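Side-chain contacts in threonine phosphate decarboxylase-like enzyme (Sulfurospirillum multivorans, PDB 6OUX), which decarboxylates L-serine O-phosphate to ethanolamine O-phosphate with the help of pyridoxal phosphate, supplying a building block for norcobamide biosynthesis: residues Leu60-Ile63 with Asp64-Ile68; Ser225-Val228 with Leu229-Tyr233; Lys293-Glu296 with Glu297-Gln301; Lys304-Cys307 with Arg308-Glu311. One frame throughout, in Å; residues are numbered along the deposited sequence.

Interaction 1 of 4, residues Leu60-Ile63 with Asp64-Ile68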
# COMPACT_ATOMS: atom_id res chain seq x y z
N LEU A 60 19.91 -3.05 1.94
CA LEU A 60 20.09 -2.36 3.24
C LEU A 60 21.37 -1.52 3.27
O LEU A 60 21.42 -0.42 3.87
CB LEU A 60 20.09 -3.32 4.40
CG LEU A 60 18.70 -3.95 4.69
CD1 LEU A 60 18.88 -5.15 5.59
CD2 LEU A 60 17.78 -2.86 5.29
N ASP A 61 22.40 -2.00 2.59
CA ASP A 61 23.68 -1.33 2.56
C ASP A 61 23.57 -0.06 1.76
O ASP A 61 24.11 0.93 2.19
CB ASP A 61 24.76 -2.25 1.98
CG ASP A 61 26.10 -1.62 1.98
OD1 ASP A 61 26.65 -1.35 3.07
OD2 ASP A 61 26.57 -1.36 0.89
N TYR A 62 22.86 -0.06 0.62
CA TYR A 62 22.57 1.15 -0.10
C TYR A 62 21.73 2.14 0.72
O TYR A 62 21.98 3.37 0.69
CB TYR A 62 21.89 0.88 -1.44
CG TYR A 62 22.80 0.53 -2.58
CD1 TYR A 62 23.18 -0.77 -2.87
CD2 TYR A 62 23.24 1.51 -3.41
CE1 TYR A 62 23.98 -1.07 -3.94
CE2 TYR A 62 24.04 1.23 -4.49
CZ TYR A 62 24.41 -0.05 -4.73
OH TYR A 62 25.18 -0.24 -5.80
N ILE A 63 20.75 1.62 1.47
CA ILE A 63 19.96 2.46 2.34
C ILE A 63 20.86 3.14 3.43
O ILE A 63 20.79 4.33 3.63
CB ILE A 63 18.81 1.68 2.94
CG1 ILE A 63 17.84 1.30 1.83
CG2 ILE A 63 18.10 2.51 4.00
CD1 ILE A 63 16.70 0.41 2.28
N ASP A 64 21.68 2.35 4.09
CA ASP A 64 22.53 2.84 5.12
C ASP A 64 23.42 3.92 4.57
O ASP A 64 23.52 4.99 5.18
CB ASP A 64 23.39 1.71 5.68
CG ASP A 64 24.24 2.13 6.86
OD1 ASP A 64 23.93 3.12 7.52
OD2 ASP A 64 25.26 1.46 7.13
N ARG A 65 24.06 3.64 3.43
CA ARG A 65 25.07 4.53 2.87
C ARG A 65 24.43 5.77 2.26
O ARG A 65 24.95 6.87 2.42
CB ARG A 65 26.02 3.83 1.87
CG ARG A 65 26.98 2.78 2.49
CD ARG A 65 27.54 1.65 1.51
NE ARG A 65 27.55 2.33 0.29
CZ ARG A 65 26.91 2.13 -0.83
NH1 ARG A 65 27.05 3.10 -1.65
NH2 ARG A 65 26.30 1.02 -1.22
N GLU A 66 23.32 5.60 1.58
CA GLU A 66 22.72 6.69 0.81
C GLU A 66 21.60 7.47 1.53
O GLU A 66 21.31 8.61 1.16
CB GLU A 66 22.18 6.21 -0.54
CG GLU A 66 23.22 5.58 -1.45
CD GLU A 66 22.69 5.26 -2.86
OE1 GLU A 66 21.48 5.29 -3.06
OE2 GLU A 66 23.49 4.93 -3.76
N LEU A 67 20.97 6.85 2.52
CA LEU A 67 19.85 7.52 3.20
C LEU A 67 20.11 7.82 4.63
O LEU A 67 19.74 8.89 5.11
CB LEU A 67 18.56 6.68 3.12
CG LEU A 67 17.98 6.50 1.71
CD1 LEU A 67 16.67 5.77 1.82
CD2 LEU A 67 17.76 7.77 0.93
N ILE A 68 20.72 6.89 5.33
CA ILE A 68 20.83 7.02 6.75
C ILE A 68 21.99 7.90 7.10
O ILE A 68 21.79 8.90 7.78
CB ILE A 68 20.96 5.67 7.44
CG1 ILE A 68 19.74 4.79 7.15
CG2 ILE A 68 21.17 5.86 8.91
CD1 ILE A 68 18.39 5.34 7.51
O HOH W 1 25.41 -1.40 6.30

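Interaction 2 of 4, residues Ser225-Val228 with Leu229-Tyr233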
# COMPACT_ATOMS: atom_id res chain seq x y z
N SER A 225 13.58 -13.88 -18.05
CA SER A 225 12.56 -12.86 -18.00
C SER A 225 11.40 -13.27 -18.90
O SER A 225 11.65 -13.66 -20.00
CB SER A 225 13.09 -11.56 -18.56
OG SER A 225 12.00 -10.67 -18.55
N SER A 226 10.17 -13.11 -18.43
CA SER A 226 8.94 -13.40 -19.23
C SER A 226 8.48 -12.12 -20.09
O SER A 226 7.40 -12.14 -20.74
CB SER A 226 7.79 -13.85 -18.30
OG SER A 226 8.11 -14.89 -17.39
N THR A 227 9.29 -11.03 -20.11
CA THR A 227 8.95 -9.87 -20.99
C THR A 227 8.85 -10.24 -22.48
O THR A 227 7.99 -9.68 -23.18
CB THR A 227 9.96 -8.72 -20.79
OG1 THR A 227 9.97 -8.34 -19.42
CG2 THR A 227 9.66 -7.44 -21.59
N VAL A 228 9.72 -11.15 -22.94
CA VAL A 228 9.64 -11.74 -24.29
C VAL A 228 8.24 -12.26 -24.59
O VAL A 228 7.70 -12.04 -25.67
CB VAL A 228 10.61 -12.92 -24.62
CG1 VAL A 228 12.01 -12.47 -24.81
CG2 VAL A 228 10.60 -14.05 -23.62
N LEU A 229 7.62 -12.89 -23.61
CA LEU A 229 6.24 -13.39 -23.77
C LEU A 229 5.20 -12.30 -23.84
O LEU A 229 4.27 -12.34 -24.70
CB LEU A 229 5.90 -14.38 -22.67
CG LEU A 229 6.91 -15.46 -22.43
CD1 LEU A 229 6.42 -16.29 -21.21
CD2 LEU A 229 7.17 -16.36 -23.64
N PHE A 230 5.36 -11.28 -23.00
CA PHE A 230 4.53 -10.10 -23.08
C PHE A 230 4.63 -9.46 -24.46
O PHE A 230 3.59 -9.11 -25.07
CB PHE A 230 4.92 -9.07 -22.01
CG PHE A 230 4.10 -7.80 -22.07
CD1 PHE A 230 2.80 -7.84 -21.78
CD2 PHE A 230 4.67 -6.59 -22.44
CE1 PHE A 230 2.02 -6.70 -21.79
CE2 PHE A 230 3.92 -5.44 -22.48
CZ PHE A 230 2.60 -5.49 -22.17
N ASP A 231 5.84 -9.36 -24.99
CA ASP A 231 6.00 -8.68 -26.28
C ASP A 231 5.41 -9.42 -27.49
O ASP A 231 4.94 -8.77 -28.45
CB ASP A 231 7.45 -8.35 -26.57
CG ASP A 231 8.00 -7.27 -25.71
OD1 ASP A 231 7.26 -6.48 -25.03
OD2 ASP A 231 9.24 -7.26 -25.71
N MET A 232 5.40 -10.77 -27.42
CA MET A 232 5.02 -11.60 -28.52
C MET A 232 3.53 -11.95 -28.54
O MET A 232 2.96 -12.10 -29.60
CB MET A 232 5.89 -12.89 -28.54
CG MET A 232 5.63 -13.83 -29.75
SD MET A 232 6.85 -15.17 -29.89
CE MET A 232 8.35 -14.25 -29.94
N TYR A 233 2.88 -12.08 -27.37
CA TYR A 233 1.55 -12.65 -27.26
C TYR A 233 0.58 -11.61 -26.71
O TYR A 233 0.64 -11.26 -25.54
CB TYR A 233 1.58 -13.88 -26.39
CG TYR A 233 2.48 -14.95 -26.93
CD1 TYR A 233 2.13 -15.69 -28.08
CD2 TYR A 233 3.75 -15.18 -26.37
CE1 TYR A 233 2.97 -16.63 -28.59
CE2 TYR A 233 4.59 -16.09 -26.91
CZ TYR A 233 4.18 -16.83 -28.00
OH TYR A 233 5.06 -17.75 -28.48

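Interaction 3 of 4, residues Lys293-Glu296 with Glu297-Gln301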
# COMPACT_ATOMS: atom_id res chain seq x y z
N LYS A 293 24.33 -4.23 -11.43
CA LYS A 293 25.53 -5.02 -11.47
C LYS A 293 25.80 -5.79 -10.20
O LYS A 293 26.13 -6.96 -10.24
CB LYS A 293 26.74 -4.15 -11.81
CG LYS A 293 28.07 -4.92 -11.88
CD LYS A 293 29.24 -4.07 -12.45
CE LYS A 293 29.09 -3.75 -13.95
NZ LYS A 293 28.13 -2.65 -14.34
N ARG A 294 25.63 -5.14 -9.03
CA ARG A 294 25.83 -5.80 -7.80
C ARG A 294 24.67 -6.77 -7.51
O ARG A 294 24.87 -7.80 -6.89
CB ARG A 294 25.98 -4.78 -6.68
CG ARG A 294 27.22 -3.89 -6.87
CD ARG A 294 27.52 -3.00 -5.65
NE ARG A 294 28.34 -1.85 -6.07
CZ ARG A 294 28.64 -0.78 -5.32
NH1 ARG A 294 28.18 -0.67 -4.11
NH2 ARG A 294 29.40 0.18 -5.80
N TYR A 295 23.47 -6.40 -7.90
CA TYR A 295 22.31 -7.25 -7.69
C TYR A 295 22.47 -8.58 -8.42
O TYR A 295 22.05 -9.65 -7.93
CB TYR A 295 21.01 -6.56 -8.10
CG TYR A 295 19.87 -7.57 -8.14
CD1 TYR A 295 19.41 -8.13 -6.95
CD2 TYR A 295 19.38 -8.09 -9.35
CE1 TYR A 295 18.43 -9.09 -6.91
CE2 TYR A 295 18.37 -9.06 -9.35
CZ TYR A 295 17.90 -9.56 -8.10
OH TYR A 295 16.96 -10.59 -7.94
N GLU A 296 22.92 -8.50 -9.64
CA GLU A 296 23.15 -9.70 -10.42
C GLU A 296 24.13 -10.65 -9.74
O GLU A 296 23.97 -11.88 -9.79
CB GLU A 296 23.61 -9.22 -11.76
CG GLU A 296 23.69 -10.16 -12.83
CD GLU A 296 22.38 -10.87 -13.18
OE1 GLU A 296 21.27 -10.53 -12.74
OE2 GLU A 296 22.58 -11.85 -13.88
N GLU A 297 25.21 -10.10 -9.14
CA GLU A 297 26.10 -10.93 -8.37
C GLU A 297 25.37 -11.61 -7.21
O GLU A 297 25.62 -12.77 -6.95
CB GLU A 297 27.28 -10.11 -7.81
CG GLU A 297 28.23 -9.49 -8.80
CD GLU A 297 29.15 -8.42 -8.19
OE1 GLU A 297 29.13 -8.12 -6.97
OE2 GLU A 297 29.93 -7.92 -8.96
N ALA A 298 24.52 -10.90 -6.47
CA ALA A 298 23.76 -11.45 -5.37
C ALA A 298 22.69 -12.53 -5.77
O ALA A 298 22.37 -13.45 -4.98
CB ALA A 298 23.02 -10.32 -4.65
N ARG A 299 22.13 -12.34 -6.96
CA ARG A 299 21.14 -13.26 -7.51
C ARG A 299 21.84 -14.58 -7.87
O ARG A 299 21.42 -15.61 -7.41
CB ARG A 299 20.53 -12.62 -8.74
CG ARG A 299 19.37 -13.39 -9.37
CD ARG A 299 18.83 -12.83 -10.66
NE ARG A 299 19.85 -12.93 -11.71
CZ ARG A 299 20.16 -14.04 -12.41
NH1 ARG A 299 19.48 -15.18 -12.28
NH2 ARG A 299 21.13 -13.97 -13.31
N LYS A 300 22.96 -14.51 -8.58
CA LYS A 300 23.73 -15.69 -8.91
C LYS A 300 24.33 -16.41 -7.72
O LYS A 300 24.31 -17.62 -7.69
CB LYS A 300 24.84 -15.42 -9.93
CG LYS A 300 24.34 -15.02 -11.29
CD LYS A 300 25.43 -15.14 -12.36
CE LYS A 300 26.07 -13.83 -12.71
NZ LYS A 300 25.82 -13.38 -14.11
N GLN A 301 24.79 -15.64 -6.73
CA GLN A 301 25.27 -16.21 -5.50
C GLN A 301 24.19 -16.98 -4.78
O GLN A 301 24.44 -18.10 -4.27
CB GLN A 301 25.80 -15.06 -4.62
CG GLN A 301 26.24 -15.36 -3.22
CD GLN A 301 26.70 -14.10 -2.50
OE1 GLN A 301 26.20 -12.98 -2.77
NE2 GLN A 301 27.60 -14.26 -1.58
O HOH W 2 27.33 -7.93 -4.91

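Interaction 4 of 4, residues Lys304-Cys307 with Arg308-Glu311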
# COMPACT_ATOMS: atom_id res chain seq x y z
N LYS A 304 23.39 -20.23 -6.56
CA LYS A 304 24.45 -21.22 -6.28
C LYS A 304 24.26 -21.80 -4.91
O LYS A 304 24.36 -23.02 -4.73
CB LYS A 304 25.86 -20.68 -6.49
CG LYS A 304 26.18 -20.46 -7.97
CD LYS A 304 27.57 -19.83 -8.17
CE LYS A 304 27.65 -19.26 -9.60
NZ LYS A 304 28.79 -18.35 -9.78
N GLU A 305 23.88 -20.98 -3.93
CA GLU A 305 23.62 -21.53 -2.66
C GLU A 305 22.37 -22.44 -2.62
O GLU A 305 22.42 -23.44 -1.92
CB GLU A 305 23.55 -20.40 -1.60
CG GLU A 305 23.25 -20.79 -0.19
CD GLU A 305 24.07 -21.96 0.35
OE1 GLU A 305 25.28 -22.01 -0.01
OE2 GLU A 305 23.48 -22.82 1.12
N MET A 306 21.25 -22.02 -3.24
CA MET A 306 20.05 -22.85 -3.33
C MET A 306 20.39 -24.23 -3.90
O MET A 306 19.83 -25.24 -3.45
CB MET A 306 18.99 -22.23 -4.26
CG MET A 306 18.06 -21.21 -3.63
SD MET A 306 17.06 -21.74 -2.23
CE MET A 306 16.54 -23.26 -2.53
N CYS A 307 21.18 -24.26 -4.95
CA CYS A 307 21.63 -25.54 -5.53
C CYS A 307 22.35 -26.38 -4.47
O CYS A 307 22.07 -27.54 -4.30
CB CYS A 307 22.48 -25.31 -6.73
SG CYS A 307 21.58 -24.70 -8.17
N ARG A 308 23.23 -25.74 -3.70
CA ARG A 308 23.96 -26.44 -2.64
C ARG A 308 23.06 -26.95 -1.51
O ARG A 308 23.19 -28.07 -1.05
CB ARG A 308 25.07 -25.55 -2.13
CG ARG A 308 26.08 -26.21 -1.24
CD ARG A 308 26.70 -25.19 -0.27
NE ARG A 308 26.78 -25.87 1.03
CZ ARG A 308 25.94 -25.79 2.06
NH1 ARG A 308 26.21 -26.53 3.13
NH2 ARG A 308 24.90 -24.95 2.09
N PHE A 309 22.14 -26.10 -1.05
CA PHE A 309 21.16 -26.47 -0.13
C PHE A 309 20.31 -27.70 -0.63
O PHE A 309 20.10 -28.65 0.14
CB PHE A 309 20.26 -25.24 0.13
CG PHE A 309 19.24 -25.41 1.20
CD1 PHE A 309 19.54 -26.02 2.42
CD2 PHE A 309 17.98 -24.82 1.06
CE1 PHE A 309 18.58 -26.12 3.41
CE2 PHE A 309 17.05 -24.87 2.07
CZ PHE A 309 17.35 -25.51 3.25
N LYS A 310 19.80 -27.64 -1.85
CA LYS A 310 19.00 -28.76 -2.39
C LYS A 310 19.77 -30.07 -2.42
O LYS A 310 19.24 -31.10 -2.11
CB LYS A 310 18.51 -28.48 -3.80
CG LYS A 310 17.46 -27.42 -3.81
CD LYS A 310 16.99 -27.12 -5.21
CE LYS A 310 17.87 -26.18 -5.95
NZ LYS A 310 17.34 -26.01 -7.33
N GLU A 311 21.03 -29.99 -2.82
CA GLU A 311 21.89 -31.14 -2.85
C GLU A 311 22.10 -31.68 -1.43
O GLU A 311 22.05 -32.92 -1.21
CB GLU A 311 23.25 -30.76 -3.48
CG GLU A 311 24.15 -31.93 -3.77
CD GLU A 311 25.49 -31.53 -4.33
OE1 GLU A 311 26.23 -30.75 -3.66
OE2 GLU A 311 25.81 -32.00 -5.44

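Interaction 1 of 4, residues Leu60-Ile63 with Asp64-Ile68
Arg65 reaches back one helical turn and meets both Asp61 and Tyr62. Its CB and CG climb past the backbone carbonyl of Asp61, CG lying 3.4 Å from Asp61 O. CD then comes up against the Asp61 carboxylate, 3.2 Å from OD2. A bend at chi3 (30°) turns the guanidinium back across the helix surface toward the Tyr62 ring. At the tip, Arg65 NH2 gives a nearly straight hydrogen bond to Asp61 OD2 (3.2 Å, 170°), the core of an i to i+4 salt bridge; the oxygen lies at the guanidinium edge but is approached from above the carboxylate plane. The same NH2 stands over the centre of the Tyr62 ring, and Arg65 CZ is 4.8 Å from the ring centroid, a cation-pi contact. Ring and guanidinium are steeply inclined, so a nitrogen rather than the flat group faces the tyrosine. At the ring's edge sits Glu66, whose OE2 is 3.4 Å from Tyr62 CD2; that carboxylate is held by Tyr281 and Arg288. On another side of the helix, Ile63 CG2 touches Leu67 CD1 and Ile68 CG1. The last turn widens into a pi-type turn: Ile63 O accepts from both Leu67 N (2.8 Å) and Ile68 N (3.1 Å). Helix 53-68 ends here, with Tyr62 packed on Tyr281 and Leu285 of helix 277-286 and edge-to-face with Phe291 of helix 289-314, while Leu67 rests on helix 73-78 and Ile63 and Ile68 meet Tyr73 of the second subunit.

Interaction 2 of 4, residues Ser225-Val228 with Leu229-Tyr233
Ser226 opens the contact by offering its backbone O to Phe230 N (3.2 Å, 162°) and, weakly, to Leu229 N. Just before it, Ser225 OG accepts from Thr227 N at 3.1 Å along a nearly straight line, an ST turn that leads the chain into the helix. Ser226 holds the N-cap position, yet its OG makes no capping bond; it is hydrogen-bonded to Glu209, leaving CB to touch Leu229 CD1 at 4.0 Å. Helix 227-232 is the crossover helix of a beta-alpha-beta unit, carrying the chain from strand 204-208 to strand 236-241 in the large sheet. Next along, Thr227 O takes Asp231 N at 2.8 Å. The two side chains run side by side in the same direction: Thr227 CG2, anti to its own backbone N, comes within 4.1 Å of Asp231 OD2, a loose methyl-to-carboxylate contact. Val228 has CG2 wedged between its backbone N and carbonyl carbon, and this methyl lies 4.1 Å from Leu229 CG. Leu229 itself leans on His193 of helix 189-198, whereas Phe230 packs on Ile238 and Leu257 of the sheet. Val228 O accepts Met232 N only weakly (3.2 Å), and Tyr233 then leaves helical geometry.

Interaction 3 of 4, residues Lys293-Glu296 with Glu297-Gln301
Glu296 and Arg299 are joined by a two-pronged, side-on salt bridge. Arg299 presents its side, with NE bonded to Glu296 OE1 at 3.0 Å and NH2 to OE2 at 2.6 Å, both nearly straight. Both oxygens lie close to the guanidinium plane, yet each is met from out of the carboxylate plane, OE2 on its syn side; the two planes are 36° apart. The bends at chi2 of Glu296 (58°) and chi3 of Arg299 (66°) bring the groups alongside. Lys300 NZ adds a longer salt bridge to Glu296 OE2, 3.6 Å away, making a three-residue network. An alanine in place of Arg299 would probably leave the Glu296 carboxylate to the longer Lys300 salt bridge within this turn and freer to rotate. Among packing contacts, Arg299 CB lies over one face of the Tyr295 ring, near its rim. A water bridges Arg294 O and Glu297 OE1, donating to both, while main-chain bonds such as Lys300 N to Glu296 O (3.1 Å) continue the helix. From helix 289-314, Arg299 also donates to the carbonyls of His213 and Leu221 in the connection between strand 204-208 and helix 227-232, Tyr295 packs against Phe246, and Arg294 and Gln301 rest on helix 53-68.

Interaction 4 of 4, residues Lys304-Cys307 with Arg308-Glu311
Glu305 and Arg308 run side by side in the same direction, their flat ends only 32° apart. Arg308 NH2 meets Glu305 OE2 on its syn lone pair at 2.7 Å, and the oxygen lies at the edge of the guanidinium; the bond is noticeably bent (131°), so this i to i+3 salt bridge is short but not ideally aimed. Both side chains start anti to the backbone N (chi1 179° for Glu305), and a bend at chi2 turns the glutamate carboxylate toward the arginine, whose CD lies 3.5 Å from Glu305 OE1. The same OE2 accepts from Asn378 of helix 375-388. With an alanine at Glu305, the arginine would probably lose its ionic mate within this turn, and Asn378 would be left without this acceptor.

Met306 and Phe309 also point the same way, and the thioether is bent so that Met306 CE approaches the ring edge at Phe309 CD2, 4.2 Å away. Lys310 instead folds its aliphatic part back over its own helix: CG lies 3.2 Å and CE 3.3 Å from Met306 O, while NZ is bonded to Ser324 O. Phe309 packs on Asn378 and Val382, and Met306 and Lys310 on Val329 of strand 328-332. This is the late part of the long helix 289-314, set between helix 375-388 and the smaller sheet in the smaller domain of a fold type I PLP enzyme, the fold of the class I and II aminotransferase family.

Overall arrangement
Interactions 3 and 4 are successive parts of helix 289-314, their centres 16 Å apart. Interaction 1, on helix 53-68, meets that helix beside interaction 3: Arg294 NH1 is 3.5 Å from Tyr62 OH and 3.8 Å from Arg65 NH2, two like charges brought close. Interaction 2 stands apart on the crossover helix of the large sheet, its nearest atoms about 8 Å from interaction 3 and about 21 Å from interaction 1. Of the four, interaction 4 comes near a substrate-binding residue: the side chain of Met306 is about 9 Å from that of Arg369, which probably binds O-phospho-L-serine. The other three lie away from the substrate-binding residues.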